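Local coordinates for GDSL-like Lipase/Acylhydrolase family protein (Neisseria meningitidis, PDB 4K7J) that probably removes O-acetyl groups from peptidoglycan as an SGNH-type esterase with an alpha/beta fold, at residues G26-Y31 with M322-Q327; I59-T64 with Y247-A252; V243-G248 with I282-A287. All coordinates share one frame; numbering follows the deposited sequence.

Contact 1 (G26-Y31 with M322-Q327); sequences GLLTDY and MFWSWQ
Phe323 O is held by two groups of the facing strand: Thr29 N gives it a nearly straight hydrogen bond (2.8 Å, 174° at the hydrogen). The second is a C-H group, with Leu28 CA 3.4 Å from Phe323 O. Phe323 N returns a bond to Thr29 O, completing the hydrogen-bonded pair, while Ser325 N donates to Leu27 O at 3.1 Å. This ladder joins strands 28-30 and 322-325 as antiparallel neighbours, strand 28-30 being the one reversed strand, at an edge of an otherwise parallel alpha/beta sheet. Leu28, Met322 and Trp324 send their side chains to the face covered by helix 354-373, where bulky apolar groups suit the packing; Leu28 CD1 lies 4.0 Å from Met322 CB. The Trp324 indole, with CG anti to the backbone N (chi1 -169°), lies alongside Leu27, whose CB comes 3.4 Å from Trp324 NE1; the N-H itself donates to Ser367 OG. On the other face Thr29 CG2 sits over the Tyr31 ring near its rim, 3.3 Å above the plane, and Phe323 CB meets the ring edge at Tyr31 CE2 (4.0 Å). Arg313 of helix 305-318 binds the Tyr31 hydroxyl. Asp30 turns its carboxylate to the turn that follows, accepting from Gly32 and Ala34 backbone amides.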
loop_
_atom_site.group_PDB
_atom_site.type_symbol
_atom_site.label_atom_id
_atom_site.label_comp_id
_atom_site.label_asym_id
_atom_site.label_seq_id
_atom_site.Cartn_x
_atom_site.Cartn_y
_atom_site.Cartn_z
ATOM N N GLY A 26 4.568 -15.257 -17.332
ATOM C CA GLY A 26 3.542 -14.559 -18.086
ATOM C C GLY A 26 3.480 -13.092 -17.707
ATOM O O GLY A 26 4.389 -12.323 -18.024
ATOM N N LEU A 27 2.409 -12.703 -17.020
ATOM C CA LEU A 27 2.256 -11.327 -16.566
ATOM C C LEU A 27 3.289 -11.025 -15.497
ATOM O O LEU A 27 3.780 -9.901 -15.389
ATOM C CB LEU A 27 0.866 -11.110 -15.988
ATOM C CG LEU A 27 -0.306 -11.329 -16.940
ATOM C CD1 LEU A 27 -1.622 -11.062 -16.210
ATOM C CD2 LEU A 27 -0.168 -10.438 -18.159
ATOM N N LEU A 28 3.605 -12.039 -14.700
ATOM C CA LEU A 28 4.570 -11.896 -13.623
ATOM C C LEU A 28 5.956 -12.395 -14.057
ATOM O O LEU A 28 6.116 -13.549 -14.446
ATOM C CB LEU A 28 4.074 -12.646 -12.380
ATOM C CG LEU A 28 4.902 -12.551 -11.097
ATOM C CD1 LEU A 28 5.058 -11.100 -10.672
ATOM C CD2 LEU A 28 4.256 -13.373 -9.978
ATOM N N THR A 29 6.954 -11.523 -13.995
ATOM C CA THR A 29 8.321 -11.924 -14.305
ATOM C C THR A 29 9.159 -11.824 -13.047
ATOM O O THR A 29 9.208 -10.770 -12.409
ATOM C CB THR A 29 8.970 -11.039 -15.399
ATOM O OG1 THR A 29 8.174 -11.071 -16.589
ATOM C CG2 THR A 29 10.379 -11.532 -15.714
ATOM N N ASP A 30 9.810 -12.922 -12.673
ATOM C CA ASP A 30 10.685 -12.895 -11.504
ATOM C C ASP A 30 12.149 -12.729 -11.892
ATOM O O ASP A 30 12.744 -13.642 -12.449
ATOM C CB ASP A 30 10.503 -14.157 -10.666
ATOM C CG ASP A 30 11.341 -14.142 -9.402
ATOM O OD1 ASP A 30 11.855 -13.065 -9.029
ATOM O OD2 ASP A 30 11.481 -15.218 -8.782
ATOM N N TYR A 31 12.723 -11.568 -11.577
ATOM C CA TYR A 31 14.129 -11.284 -11.863
ATOM C C TYR A 31 15.031 -11.628 -10.692
ATOM O O TYR A 31 16.227 -11.336 -10.709
ATOM C CB TYR A 31 14.321 -9.818 -12.235
ATOM C CG TYR A 31 13.654 -9.476 -13.535
ATOM C CD1 TYR A 31 14.152 -9.965 -14.733
ATOM C CD2 TYR A 31 12.501 -8.700 -13.564
ATOM C CE1 TYR A 31 13.532 -9.668 -15.939
ATOM C CE2 TYR A 31 11.871 -8.402 -14.762
ATOM C CZ TYR A 31 12.402 -8.882 -15.948
ATOM O OH TYR A 31 11.782 -8.600 -17.142
ATOM N N MET A 322 10.404 -8.777 -8.450
ATOM C CA MET A 322 9.389 -9.279 -9.362
ATOM C C MET A 322 8.782 -8.092 -10.101
ATOM O O MET A 322 8.862 -6.963 -9.618
ATOM C CB MET A 322 8.315 -10.037 -8.600
ATOM C CG MET A 322 8.813 -11.369 -8.035
ATOM S SD MET A 322 7.598 -12.129 -6.949
ATOM C CE MET A 322 7.683 -11.025 -5.537
ATOM N N PHE A 323 8.207 -8.354 -11.275
ATOM C CA PHE A 323 7.587 -7.328 -12.108
ATOM C C PHE A 323 6.273 -7.865 -12.672
ATOM O O PHE A 323 6.243 -8.938 -13.264
ATOM C CB PHE A 323 8.532 -6.919 -13.244
ATOM C CG PHE A 323 7.972 -5.859 -14.157
ATOM C CD1 PHE A 323 8.039 -4.515 -13.810
ATOM C CD2 PHE A 323 7.392 -6.204 -15.369
ATOM C CE1 PHE A 323 7.533 -3.544 -14.640
ATOM C CE2 PHE A 323 6.883 -5.233 -16.207
ATOM C CZ PHE A 323 6.953 -3.904 -15.845
ATOM N N TRP A 324 5.182 -7.130 -12.467
ATOM C CA TRP A 324 3.895 -7.513 -13.016
ATOM C C TRP A 324 3.431 -6.441 -13.989
ATOM O O TRP A 324 3.264 -5.285 -13.613
ATOM C CB TRP A 324 2.877 -7.682 -11.902
ATOM C CG TRP A 324 1.599 -8.323 -12.319
ATOM C CD1 TRP A 324 1.391 -9.646 -12.576
ATOM C CD2 TRP A 324 0.327 -7.680 -12.481
ATOM N NE1 TRP A 324 0.079 -9.864 -12.908
ATOM C CE2 TRP A 324 -0.598 -8.673 -12.853
ATOM C CE3 TRP A 324 -0.117 -6.360 -12.342
ATOM C CZ2 TRP A 324 -1.944 -8.389 -13.093
ATOM C CZ3 TRP A 324 -1.450 -6.079 -12.586
ATOM C CH2 TRP A 324 -2.349 -7.091 -12.955
ATOM N N SER A 325 3.232 -6.826 -15.244
ATOM C CA SER A 325 2.844 -5.856 -16.264
ATOM C C SER A 325 1.342 -5.666 -16.325
ATOM O O SER A 325 0.624 -6.458 -16.953
ATOM C CB SER A 325 3.348 -6.265 -17.652
ATOM O OG SER A 325 2.817 -5.378 -18.626
ATOM N N TRP A 326 0.874 -4.608 -15.676
ATOM C CA TRP A 326 -0.533 -4.245 -15.693
ATOM C C TRP A 326 -0.953 -3.952 -17.128
ATOM O O TRP A 326 -2.056 -4.297 -17.534
ATOM C CB TRP A 326 -0.752 -3.026 -14.792
ATOM C CG TRP A 326 -2.162 -2.744 -14.404
ATOM C CD1 TRP A 326 -3.304 -3.190 -15.021
ATOM C CD2 TRP A 326 -2.591 -1.954 -13.285
ATOM N NE1 TRP A 326 -4.414 -2.710 -14.356
ATOM C CE2 TRP A 326 -4.002 -1.949 -13.290
ATOM C CE3 TRP A 326 -1.915 -1.251 -12.279
ATOM C CZ2 TRP A 326 -4.752 -1.263 -12.328
ATOM C CZ3 TRP A 326 -2.661 -0.559 -11.330
ATOM C CH2 TRP A 326 -4.063 -0.577 -11.359
ATOM N N GLN A 327 -0.081 -3.334 -17.918
ATOM C CA GLN A 327 -0.462 -3.126 -19.318
ATOM C C GLN A 327 -0.697 -4.458 -20.031
ATOM O O GLN A 327 -1.671 -4.597 -20.765
ATOM C CB GLN A 327 0.520 -2.239 -20.098
ATOM C CG GLN A 327 0.112 -2.105 -21.576
ATOM C CD GLN A 327 0.852 -1.021 -22.326
ATOM O OE1 GLN A 327 0.665 0.173 -22.073
ATOM N NE2 GLN A 327 1.685 -1.432 -23.278
#

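Contact 2 (I59-T64 with Y247-A252); sequences IGDSHT and YGTNEA. With ACT (acetate ion), chain C.
Gly60 CA sits over one face of the Tyr247 ring, 3.7 Å from its centroid and only 19° off the normal, a CH-pi contact. Glycine suits this position because a side chain would run into Thr64 OG1 of the following helix. Ile59 CG2 comes within 3.2 Å of Tyr247 OH, and a water joins that hydroxyl to Gly60 O; Trp224 NE1 also bonds to the phenol oxygen. This is the tightly packed half.

Towards the pocket, direct packing gives way to waters and a bound acetate. Asp61 caps the helix that starts at Ser62: with CG held between its backbone N and carbonyl carbon (chi1 53°), OD1 accepts from His63 N. Asp61 OD2 has two waters at 2.8 Å, one donating to it and accepting from Thr249 N, the other placed to donate and accepting from Asn250 N; they link the carboxylate to the first amides of the weakly bonded helix 249-252. Thr249 OG1 lies in the plane of the His63 ring, at its edge, hydrogen-bonded to NE2 at 3.0 Å, while ND1 bonds to Tyr357; with both nitrogens engaged the imidazole can hardly rotate. Ser62 and Asn250 are partly exposed, with a buffer molecule beside Asn250.

Gly60, Asp61 and Ser62 form the GDS motif, whose serine is the nucleophile in SGNH hydrolases, and Asn250 occupies a place like that of their conserved asparagine. The acetate, probably from the crystallisation liquor, only mimics an acetyl group: its OXT accepts from Ser62 N at 3.1 Å and from Asn250 ND2 at 2.9 Å, the latter nearly straight (172°), with Gly218 N and His351 NE2 also bonded to the ion. Amide donors converging on an acetate oxygen, with Ser62 OG near its carbon, are consistent with an oxyanion hole and a serine placed to attack an acetyl group.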
loop_
_atom_site.group_PDB
_atom_site.type_symbol
_atom_site.label_atom_id
_atom_site.label_comp_id
_atom_site.label_asym_id
_atom_site.label_seq_id
_atom_site.Cartn_x
_atom_site.Cartn_y
_atom_site.Cartn_z
ATOM N N ILE A 59 2.264 0.160 -1.752
ATOM C CA ILE A 59 2.483 1.592 -1.668
ATOM C C ILE A 59 2.409 2.135 -3.078
ATOM O O ILE A 59 3.107 1.641 -3.962
ATOM C CB ILE A 59 3.862 1.909 -1.057
ATOM C CG1 ILE A 59 4.100 1.040 0.184
ATOM C CG2 ILE A 59 3.995 3.427 -0.737
ATOM C CD1 ILE A 59 5.533 1.085 0.716
ATOM N N GLY A 60 1.548 3.122 -3.305
ATOM C CA GLY A 60 1.346 3.617 -4.657
ATOM C C GLY A 60 0.538 4.896 -4.808
ATOM O O GLY A 60 0.556 5.761 -3.938
ATOM N N ASP A 61 -0.176 5.009 -5.922
ATOM C CA ASP A 61 -0.893 6.233 -6.267
ATOM C C ASP A 61 -2.410 6.047 -6.105
ATOM O O ASP A 61 -2.850 5.282 -5.261
ATOM C CB ASP A 61 -0.542 6.658 -7.695
ATOM C CG ASP A 61 -0.740 5.534 -8.707
ATOM O OD1 ASP A 61 -1.487 4.567 -8.405
ATOM O OD2 ASP A 61 -0.144 5.605 -9.813
ATOM N N SER A 62 -3.214 6.707 -6.934
ATOM C CA SER A 62 -4.654 6.682 -6.717
ATOM C C SER A 62 -5.241 5.303 -6.979
ATOM O O SER A 62 -6.262 4.944 -6.396
ATOM C CB SER A 62 -5.378 7.736 -7.560
ATOM O OG SER A 62 -5.618 7.230 -8.852
ATOM N N HIS A 63 -4.585 4.518 -7.824
ATOM C CA HIS A 63 -5.069 3.162 -8.088
ATOM C C HIS A 63 -5.068 2.392 -6.767
ATOM O O HIS A 63 -5.976 1.603 -6.492
ATOM C CB HIS A 63 -4.191 2.425 -9.120
ATOM C CG HIS A 63 -4.015 3.150 -10.421
ATOM N ND1 HIS A 63 -5.077 3.557 -11.205
ATOM C CD2 HIS A 63 -2.892 3.514 -11.089
ATOM C CE1 HIS A 63 -4.612 4.149 -12.294
ATOM N NE2 HIS A 63 -3.291 4.133 -12.248
ATOM N N THR A 64 -4.041 2.637 -5.957
ATOM C CA THR A 64 -3.907 2.002 -4.651
ATOM C C THR A 64 -4.808 2.689 -3.620
ATOM O O THR A 64 -5.464 2.028 -2.798
ATOM C CB THR A 64 -2.435 2.037 -4.174
ATOM O OG1 THR A 64 -1.626 1.267 -5.072
ATOM C CG2 THR A 64 -2.286 1.459 -2.737
ATOM N N TYR A 247 3.381 2.511 -8.985
ATOM C CA TYR A 247 3.404 3.881 -9.460
ATOM C C TYR A 247 3.570 3.847 -10.972
ATOM O O TYR A 247 3.526 2.785 -11.572
ATOM C CB TYR A 247 4.561 4.660 -8.831
ATOM C CG TYR A 247 4.482 4.870 -7.318
ATOM C CD1 TYR A 247 3.819 5.967 -6.780
ATOM C CD2 TYR A 247 5.119 3.999 -6.444
ATOM C CE1 TYR A 247 3.770 6.177 -5.413
ATOM C CE2 TYR A 247 5.082 4.197 -5.069
ATOM C CZ TYR A 247 4.408 5.289 -4.559
ATOM O OH TYR A 247 4.367 5.491 -3.196
ATOM N N GLY A 248 3.758 5.001 -11.594
ATOM C CA GLY A 248 4.055 5.015 -13.017
ATOM C C GLY A 248 3.100 5.871 -13.808
ATOM O O GLY A 248 3.505 6.565 -14.734
ATOM N N THR A 249 1.828 5.831 -13.430
ATOM C CA THR A 249 0.804 6.595 -14.140
ATOM C C THR A 249 1.060 8.095 -14.094
ATOM O O THR A 249 0.993 8.775 -15.110
ATOM C CB THR A 249 -0.589 6.278 -13.586
ATOM O OG1 THR A 249 -0.879 4.892 -13.810
ATOM C CG2 THR A 249 -1.651 7.124 -14.262
ATOM N N ASN A 250 1.372 8.621 -12.916
ATOM C CA ASN A 250 1.634 10.050 -12.805
ATOM C C ASN A 250 2.990 10.465 -13.372
ATOM O O ASN A 250 3.096 11.513 -14.017
ATOM C CB ASN A 250 1.463 10.507 -11.352
ATOM C CG ASN A 250 0.043 10.268 -10.843
ATOM O OD1 ASN A 250 -0.899 10.863 -11.339
ATOM N ND2 ASN A 250 -0.108 9.376 -9.868
ATOM N N GLU A 251 4.022 9.653 -13.132
ATOM C CA GLU A 251 5.323 9.905 -13.751
ATOM C C GLU A 251 5.108 10.055 -15.260
ATOM O O GLU A 251 5.663 10.950 -15.891
ATOM C CB GLU A 251 6.305 8.750 -13.478
ATOM C CG GLU A 251 6.836 8.653 -12.045
ATOM C CD GLU A 251 5.934 7.849 -11.113
ATOM O OE1 GLU A 251 4.740 7.715 -11.431
ATOM O OE2 GLU A 251 6.424 7.347 -10.065
ATOM N N ALA A 252 4.269 9.188 -15.822
ATOM C CA ALA A 252 4.019 9.177 -17.268
ATOM C C ALA A 252 3.427 10.473 -17.797
ATOM O O ALA A 252 3.587 10.789 -18.975
ATOM C CB ALA A 252 3.118 8.021 -17.641
HETATM C C ACT C . -3.552 8.882 -10.091
HETATM O O ACT C . -4.418 9.795 -10.238
HETATM O OXT ACT C . -2.855 8.903 -9.043
HETATM C CH3 ACT C . -3.370 7.796 -11.105
HETATM O O HOH W 1 2.594 7.134 -2.291
HETATM O O HOH W 2 2.079 7.168 -10.303
HETATM O O HOH W 3 0.507 3.630 -11.671
#

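Contact 3 (V243-G248 with I282-A287); sequences VILSYG and ILIIGA
Leu245 is bonded to its neighbour strand through both backbone groups: its N donates to Leu283 O and its O accepts from Ile285 N, each at 2.9 Å, the second bond nearly straight (174°). Leu283 N reaches Val243 O at the same length, so that every second residue of each strand is bonded to the other through its N-H and C=O, as in a regular parallel ladder. The CA-H groups of Ile282 and Ile244 add weaker approaches to Val243 O and Leu283 O.

Where the strands begin to part, a water continues the pairing: Tyr247 N donates to it at 2.8 Å, and it lies within donating range of Leu245 O and Ile285 O. Past it the chains stay close at Gly248, whose positive phi (125°) suits glycine, and Ala287 sets its small CB 3.8 Å from Gly248 C.

Beta-branched Val and Ile, well suited to extended backbone, and leucines fill both faces. Ile244 and Leu283 run side by side, with CG2 of Ile244 3.9 Å from CD2 of Leu283. The same Ile244 methyl, set anti to its own backbone nitrogen, meets Ile285 CD1 at 3.6 Å. On the other face Leu245 CD1 makes loose contacts with both Ile284 CG1 (4.3 Å) and Ile282 CG2.

The two strands are successive and parallel, joined through helix 259-276 as a beta-alpha-beta crossover. That helix covers the Leu245 and Ile282 face, strand 53-60 borders Ile244, and strand 322-325 lies beyond Leu283 and Ile284, placing the pair in the middle of the alpha/beta sheet.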
loop_
_atom_site.group_PDB
_atom_site.type_symbol
_atom_site.label_atom_id
_atom_site.label_comp_id
_atom_site.label_asym_id
_atom_site.label_seq_id
_atom_site.Cartn_x
_atom_site.Cartn_y
_atom_site.Cartn_z
ATOM N N VAL A 243 6.662 -6.194 -0.395
ATOM C CA VAL A 243 6.381 -4.788 -0.658
ATOM C C VAL A 243 6.005 -4.630 -2.122
ATOM O O VAL A 243 6.790 -4.970 -3.013
ATOM C CB VAL A 243 7.606 -3.905 -0.369
ATOM C CG1 VAL A 243 7.330 -2.434 -0.763
ATOM C CG2 VAL A 243 8.006 -4.013 1.090
ATOM N N ILE A 244 4.803 -4.129 -2.374
ATOM C CA ILE A 244 4.367 -3.870 -3.737
ATOM C C ILE A 244 4.440 -2.381 -4.005
ATOM O O ILE A 244 3.817 -1.571 -3.294
ATOM C CB ILE A 244 2.920 -4.351 -3.985
ATOM C CG1 ILE A 244 2.787 -5.832 -3.631
ATOM C CG2 ILE A 244 2.504 -4.079 -5.432
ATOM C CD1 ILE A 244 1.400 -6.437 -3.911
ATOM N N LEU A 245 5.209 -2.015 -5.020
ATOM C CA LEU A 245 5.292 -0.623 -5.451
ATOM C C LEU A 245 4.448 -0.457 -6.706
ATOM O O LEU A 245 4.694 -1.104 -7.733
ATOM C CB LEU A 245 6.743 -0.240 -5.746
ATOM C CG LEU A 245 7.729 -0.378 -4.591
ATOM C CD1 LEU A 245 9.158 -0.213 -5.099
ATOM C CD2 LEU A 245 7.434 0.626 -3.472
ATOM N N SER A 246 3.432 0.390 -6.625
ATOM C CA SER A 246 2.535 0.585 -7.762
ATOM C C SER A 246 2.452 2.064 -8.141
ATOM O O SER A 246 1.582 2.787 -7.669
ATOM C CB SER A 246 1.141 0.002 -7.453
ATOM O OG SER A 246 0.235 0.209 -8.530
ATOM N N TYR A 247 3.381 2.511 -8.985
ATOM C CA TYR A 247 3.404 3.881 -9.460
ATOM C C TYR A 247 3.570 3.847 -10.972
ATOM O O TYR A 247 3.526 2.785 -11.572
ATOM C CB TYR A 247 4.561 4.660 -8.831
ATOM C CG TYR A 247 4.482 4.870 -7.318
ATOM C CD1 TYR A 247 3.819 5.967 -6.780
ATOM C CD2 TYR A 247 5.119 3.999 -6.444
ATOM C CE1 TYR A 247 3.770 6.177 -5.413
ATOM C CE2 TYR A 247 5.082 4.197 -5.069
ATOM C CZ TYR A 247 4.408 5.289 -4.559
ATOM O OH TYR A 247 4.367 5.491 -3.196
ATOM N N GLY A 248 3.758 5.001 -11.594
ATOM C CA GLY A 248 4.055 5.015 -13.017
ATOM C C GLY A 248 3.100 5.871 -13.808
ATOM O O GLY A 248 3.505 6.565 -14.734
ATOM N N ILE A 282 9.988 -7.992 -3.081
ATOM C CA ILE A 282 9.574 -6.737 -3.700
ATOM C C ILE A 282 8.922 -7.002 -5.061
ATOM O O ILE A 282 9.451 -7.762 -5.878
ATOM C CB ILE A 282 10.764 -5.798 -3.891
ATOM C CG1 ILE A 282 11.451 -5.520 -2.551
ATOM C CG2 ILE A 282 10.312 -4.506 -4.519
ATOM C CD1 ILE A 282 12.689 -4.693 -2.686
ATOM N N LEU A 283 7.767 -6.386 -5.298
ATOM C CA LEU A 283 7.077 -6.509 -6.576
ATOM C C LEU A 283 6.825 -5.128 -7.156
ATOM O O LEU A 283 6.218 -4.277 -6.503
ATOM C CB LEU A 283 5.738 -7.218 -6.404
ATOM C CG LEU A 283 4.841 -7.118 -7.653
ATOM C CD1 LEU A 283 5.341 -8.037 -8.752
ATOM C CD2 LEU A 283 3.379 -7.392 -7.354
ATOM N N ILE A 284 7.304 -4.899 -8.372
ATOM C CA ILE A 284 7.034 -3.645 -9.071
ATOM C C ILE A 284 5.889 -3.832 -10.066
ATOM O O ILE A 284 5.953 -4.683 -10.967
ATOM C CB ILE A 284 8.294 -3.112 -9.774
ATOM C CG1 ILE A 284 9.281 -2.600 -8.717
ATOM C CG2 ILE A 284 7.933 -2.016 -10.771
ATOM C CD1 ILE A 284 10.621 -2.171 -9.256
ATOM N N ILE A 285 4.831 -3.051 -9.880
ATOM C CA ILE A 285 3.690 -3.075 -10.781
ATOM C C ILE A 285 3.892 -2.056 -11.902
ATOM O O ILE A 285 3.817 -0.850 -11.676
ATOM C CB ILE A 285 2.384 -2.792 -10.034
ATOM C CG1 ILE A 285 2.076 -3.955 -9.087
ATOM C CG2 ILE A 285 1.234 -2.620 -11.029
ATOM C CD1 ILE A 285 0.669 -3.939 -8.538
ATOM N N GLY A 286 4.188 -2.545 -13.104
ATOM C CA GLY A 286 4.358 -1.665 -14.247
ATOM C C GLY A 286 3.074 -0.902 -14.504
ATOM O O GLY A 286 1.987 -1.449 -14.326
ATOM N N ALA A 287 3.191 0.363 -14.896
ATOM C CA ALA A 287 2.019 1.198 -15.107
ATOM C C ALA A 287 1.038 0.583 -16.124
ATOM O O ALA A 287 1.465 -0.019 -17.119
ATOM C CB ALA A 287 2.441 2.583 -15.543
HETATM O O HOH W 4 5.339 0.740 -9.774
#

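Starting at the N terminus, strand 28-30 pairs with 322-325, almost the whole chain later; contact 1 thus closes the longest loop, and both other contacts fall within it. Contact 2 joins the end of strand 53-60 to the loop after strand 242-246, and the chain between them includes the two antiparallel sheets. Contact 3 begins before contact 2 has ended, sharing Tyr247 and Gly248, and closes a short loop around helix 259-276. Strands 28-30, 322-325, 281-286, 242-246 and 53-60 lie in that order across one sheet, so the contacts follow one another through it: Met322 bonds to Ile284 and Ile59 to Ile244. Beyond the strands, Trp326 of contact 1 packs on His63 of contact 2.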